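Local coordinates for protein LacI family sugar-binding transcriptional regulator (Enterococcus faecalis V583, PDB 4RK0) that binds ribose in the cleft between its two lobes and, as a LacI-family regulator, probably controls transcription by binding DNA, at residues 113-117 with 146-151; 143-147 with 183-187. All blocks are in the same frame, centred on the assembly; numbering follows the deposited sequence.

How the contacts relate
Both contacts lie in the lobe built round the parallel sheet that contains strands 127-132 and 181-184, and both use helix 138-150. Their centres are 8 Å apart, and their segments overlap at G146 and F147. In contact 1 the helix packs against helix 109-122 through G113 and A117; in contact 2 it meets the end of strand 181-184 and the turn after it. F147 makes contacts in both, with A117 against its ring in the first and F183 beside it in the second, while A116 CB touches F183 CE1 at 3.7 Å. Contact 2 reaches bound ribose through R143 and N186, whereas in contact 1 the nearest atoms of G113 and ribose are about 11 Å apart.

Contact 1 (113-117 with 146-151); sequences GQLAA and GFCSVY
A117 CB sits over one face of the F147 ring, 3.9 Å from its centroid and 22° off the normal, a CH-pi contact. The same methyl presses on V150 CG2 at 3.4 Å, tighter than usual for two carbons, and also meets the CB of Y151; a methyl is small enough to fit among all three. With CG of F147 anti to its backbone N (chi1 -171°), the ring runs along helix 109-122, its CE2 3.5 Å from A117 CA. Farther back the backbones touch directly: G113 and F147 CA atoms lie 4.2 Å apart, and G113 O receives a CA-H...O contact from F147. Glycine suits position 113 because the F147 backbone lies where a CB would be, and G146, also without a side chain, brings its C to 3.8 Å from G113 C. This is glycine-mediated close helix packing within one lobe of the periplasmic-binding-protein-like fold: the axes of 113-117 and 146-150 approach to 7.0 Å and cross at -49°. On the flank, Q114 extends across V150, its CG 3.3 Å from G146 O. Its NE2 donates a nearly straight bond to S149 OG (2.9 Å), which lies in the amide plane. S149 OG donates in turn to G146 O, so it can accept from the amide; R111 holds Q114 OE1. Beyond the interface, H125 O bonds Y151 OH, and V128 touches both aromatic side chains.

Contact 2 (143-147 with 183-187); sequences RLKGF and FAIND. With RIB (alpha-D-ribofuranose), chain E.
R143 reaches past I185 to the bound ribose. Its CB lies 4.0 Å from I185 CD1, and CG, anti to the carbonyl carbon (chi1 -66°), starts an extended chain that carries CD past I185 CG1 and I185 O. NE turns to D109 in a salt bridge, which helps fix the guanidinium's rotation. At the tip, NH1 donates to I185 O at 2.8 Å, almost in line with the carbonyl bond though bent at the hydrogen (132°). NH1 and NH2 also share ribose O3, each at 3.0 Å, and NH2 adds a bond to ribose O2 at 2.9 Å. A guanidinium suits this place because one flat group can serve a backbone carbonyl and two neighbouring sugar hydroxyls from its edge, while Y213 makes a cation-pi contact with it.

The next residue, N186, uses both ends of its amide: ND2 donates a fairly straight bond to ribose O5, and OD1 caps I189 N at the start of helix 187-199. Deeper in the lobe, F183 lies beside F147 with the ring planes 16° apart. The rings are slid so far that they barely overlap, centroids 5.3 Å apart, and they meet most closely at their CD2 atoms. Flat aromatic rings suit the layer where helix 138-150 packs on the sheet; A116 of helix 109-122 also touches F183. Sugar-binding residues on a helix and on the turn following a parallel strand form one wall of the interlobe ligand cleft characteristic of periplasmic-binding-protein-like folds, where D94, Q95, N139, D214 and Q231 also hydrogen-bond the sugar.

Contact 1 (113-117 with 146-151)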
# COMPACT_ATOMS: atom_id res chain seq x y z
N GLY A 113 21.65 -6.03 -7.85
CA GLY A 113 21.86 -7.45 -7.87
C GLY A 113 23.28 -7.81 -7.47
O GLY A 113 23.49 -8.79 -6.75
N GLN A 114 24.24 -7.00 -7.93
CA GLN A 114 25.64 -7.15 -7.52
C GLN A 114 25.82 -7.00 -5.99
O GLN A 114 26.51 -7.76 -5.38
CB GLN A 114 26.50 -6.12 -8.22
CG GLN A 114 26.72 -6.44 -9.68
CD GLN A 114 27.78 -5.54 -10.31
OE1 GLN A 114 27.99 -4.41 -9.88
NE2 GLN A 114 28.44 -6.05 -11.34
N LEU A 115 25.15 -6.01 -5.40
CA LEU A 115 25.30 -5.78 -3.96
C LEU A 115 24.71 -6.92 -3.15
O LEU A 115 25.27 -7.29 -2.13
CB LEU A 115 24.56 -4.51 -3.57
CG LEU A 115 25.22 -3.22 -4.00
CD1 LEU A 115 24.31 -2.01 -3.72
CD2 LEU A 115 26.57 -3.04 -3.34
N ALA A 116 23.61 -7.48 -3.65
CA ALA A 116 22.94 -8.60 -2.99
C ALA A 116 23.86 -9.81 -3.01
O ALA A 116 24.10 -10.45 -1.99
CB ALA A 116 21.58 -8.87 -3.67
N ALA A 117 24.39 -10.12 -4.19
CA ALA A 117 25.40 -11.15 -4.33
C ALA A 117 26.61 -10.94 -3.40
O ALA A 117 27.07 -11.90 -2.82
CB ALA A 117 25.87 -11.23 -5.77
N GLY A 146 22.78 -8.83 -12.75
CA GLY A 146 23.83 -8.25 -11.90
C GLY A 146 24.29 -9.22 -10.84
O GLY A 146 25.49 -9.33 -10.54
N PHE A 147 23.34 -9.96 -10.25
CA PHE A 147 23.68 -10.98 -9.28
C PHE A 147 24.68 -12.00 -9.85
O PHE A 147 25.72 -12.28 -9.24
CB PHE A 147 22.40 -11.66 -8.80
CG PHE A 147 22.59 -12.58 -7.66
CD1 PHE A 147 22.95 -13.91 -7.86
CD2 PHE A 147 22.41 -12.13 -6.34
CE1 PHE A 147 23.13 -14.76 -6.80
CE2 PHE A 147 22.58 -12.99 -5.27
CZ PHE A 147 22.95 -14.31 -5.49
N CYS A 148 24.40 -12.50 -11.05
CA CYS A 148 25.27 -13.54 -11.64
C CYS A 148 26.55 -12.94 -12.24
O CYS A 148 27.50 -13.66 -12.52
CB CYS A 148 24.49 -14.35 -12.68
SG CYS A 148 23.08 -15.19 -11.90
N SER A 149 26.61 -11.62 -12.40
CA SER A 149 27.83 -10.97 -12.89
C SER A 149 29.02 -11.11 -11.91
O SER A 149 30.19 -11.04 -12.33
CB SER A 149 27.59 -9.50 -13.22
OG SER A 149 27.53 -8.71 -12.05
N VAL A 150 28.72 -11.31 -10.62
CA VAL A 150 29.75 -11.37 -9.57
C VAL A 150 29.72 -12.63 -8.72
O VAL A 150 30.73 -12.95 -8.09
CB VAL A 150 29.69 -10.18 -8.61
CG1 VAL A 150 29.94 -8.89 -9.38
CG2 VAL A 150 28.36 -10.13 -7.86
N TYR A 151 28.60 -13.34 -8.70
CA TYR A 151 28.48 -14.57 -7.90
C TYR A 151 28.85 -15.78 -8.74
O TYR A 151 28.21 -16.05 -9.75
CB TYR A 151 27.07 -14.72 -7.37
CG TYR A 151 26.96 -15.70 -6.22
CD1 TYR A 151 27.20 -15.30 -4.90
CD2 TYR A 151 26.60 -17.01 -6.44
CE1 TYR A 151 27.09 -16.20 -3.86
CE2 TYR A 151 26.49 -17.91 -5.40
CZ TYR A 151 26.75 -17.50 -4.11
OH TYR A 151 26.63 -18.43 -3.11

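Contact 2 (143-147 with 183-187)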
# COMPACT_ATOMS: atom_id res chain seq x y z
N ARG A 143 18.35 -7.54 -12.21
CA ARG A 143 18.82 -7.86 -10.87
C ARG A 143 19.46 -9.24 -10.84
O ARG A 143 20.50 -9.46 -10.20
CB ARG A 143 17.68 -7.81 -9.87
CG ARG A 143 17.09 -6.43 -9.67
CD ARG A 143 15.77 -6.45 -8.90
NE ARG A 143 15.06 -5.19 -9.13
CZ ARG A 143 13.83 -4.93 -8.74
NH1 ARG A 143 13.15 -5.82 -7.99
NH2 ARG A 143 13.28 -3.76 -9.05
N LEU A 144 18.84 -10.20 -11.51
CA LEU A 144 19.45 -11.50 -11.64
C LEU A 144 20.77 -11.39 -12.39
O LEU A 144 21.81 -12.00 -11.99
CB LEU A 144 18.52 -12.46 -12.39
CG LEU A 144 19.18 -13.81 -12.68
CD1 LEU A 144 19.51 -14.57 -11.41
CD2 LEU A 144 18.25 -14.64 -13.56
N LYS A 145 20.73 -10.66 -13.51
CA LYS A 145 21.95 -10.47 -14.35
C LYS A 145 23.08 -9.87 -13.53
O LYS A 145 24.21 -10.34 -13.57
CB LYS A 145 21.63 -9.59 -15.56
CG LYS A 145 22.68 -9.63 -16.67
CD LYS A 145 22.04 -9.69 -18.05
CE LYS A 145 22.95 -9.14 -19.13
NZ LYS A 145 22.99 -7.65 -19.08
N GLY A 146 22.78 -8.83 -12.75
CA GLY A 146 23.83 -8.25 -11.90
C GLY A 146 24.29 -9.22 -10.84
O GLY A 146 25.49 -9.33 -10.54
N PHE A 147 23.34 -9.96 -10.25
CA PHE A 147 23.68 -10.98 -9.28
C PHE A 147 24.68 -12.00 -9.85
O PHE A 147 25.72 -12.28 -9.24
CB PHE A 147 22.40 -11.66 -8.80
CG PHE A 147 22.59 -12.58 -7.66
CD1 PHE A 147 22.95 -13.91 -7.86
CD2 PHE A 147 22.41 -12.13 -6.34
CE1 PHE A 147 23.13 -14.76 -6.80
CE2 PHE A 147 22.58 -12.99 -5.27
CZ PHE A 147 22.95 -14.31 -5.49
N PHE A 183 18.01 -14.93 -2.27
CA PHE A 183 17.77 -13.57 -2.79
C PHE A 183 16.35 -13.48 -3.30
O PHE A 183 16.03 -14.07 -4.32
CB PHE A 183 18.82 -13.20 -3.91
CG PHE A 183 18.65 -11.85 -4.53
CD1 PHE A 183 18.14 -10.76 -3.84
CD2 PHE A 183 19.09 -11.65 -5.86
CE1 PHE A 183 18.01 -9.52 -4.46
CE2 PHE A 183 18.97 -10.42 -6.46
CZ PHE A 183 18.45 -9.34 -5.77
N ALA A 184 15.49 -12.75 -2.58
CA ALA A 184 14.13 -12.53 -2.99
C ALA A 184 14.12 -11.29 -3.86
O ALA A 184 14.59 -10.24 -3.44
CB ALA A 184 13.23 -12.34 -1.80
N ILE A 185 13.56 -11.39 -5.07
CA ILE A 185 13.74 -10.33 -6.05
C ILE A 185 12.90 -9.10 -5.73
O ILE A 185 13.11 -8.04 -6.31
CB ILE A 185 13.53 -10.84 -7.49
CG1 ILE A 185 14.60 -10.31 -8.42
CG2 ILE A 185 12.17 -10.50 -8.00
CD1 ILE A 185 15.92 -11.00 -8.24
N ASN A 186 11.96 -9.23 -4.80
CA ASN A 186 11.40 -8.04 -4.16
C ASN A 186 11.02 -8.35 -2.71
O ASN A 186 11.01 -9.52 -2.29
CB ASN A 186 10.28 -7.37 -4.94
CG ASN A 186 8.94 -8.05 -4.80
OD1 ASN A 186 8.83 -9.22 -4.45
ND2 ASN A 186 7.89 -7.29 -5.12
N ASP A 187 10.75 -7.29 -1.95
CA ASP A 187 10.46 -7.43 -0.51
C ASP A 187 9.15 -8.21 -0.30
O ASP A 187 9.05 -9.00 0.64
CB ASP A 187 10.42 -6.08 0.21
CG ASP A 187 11.82 -5.43 0.35
OD1 ASP A 187 12.84 -6.12 0.30
OD2 ASP A 187 11.87 -4.21 0.53
O5 RIB E . 8.53 -4.46 -5.55
C5 RIB E . 7.83 -4.24 -6.77
C4 RIB E . 8.82 -4.47 -7.83
O4 RIB E . 8.27 -4.44 -9.17
C3 RIB E . 9.74 -3.32 -7.46
O3 RIB E . 10.95 -3.99 -7.12
C2 RIB E . 9.67 -2.48 -8.73
O2 RIB E . 10.95 -2.09 -9.18
C1 RIB E . 8.80 -3.24 -9.75
O1 RIB E . 9.44 -3.38 -11.01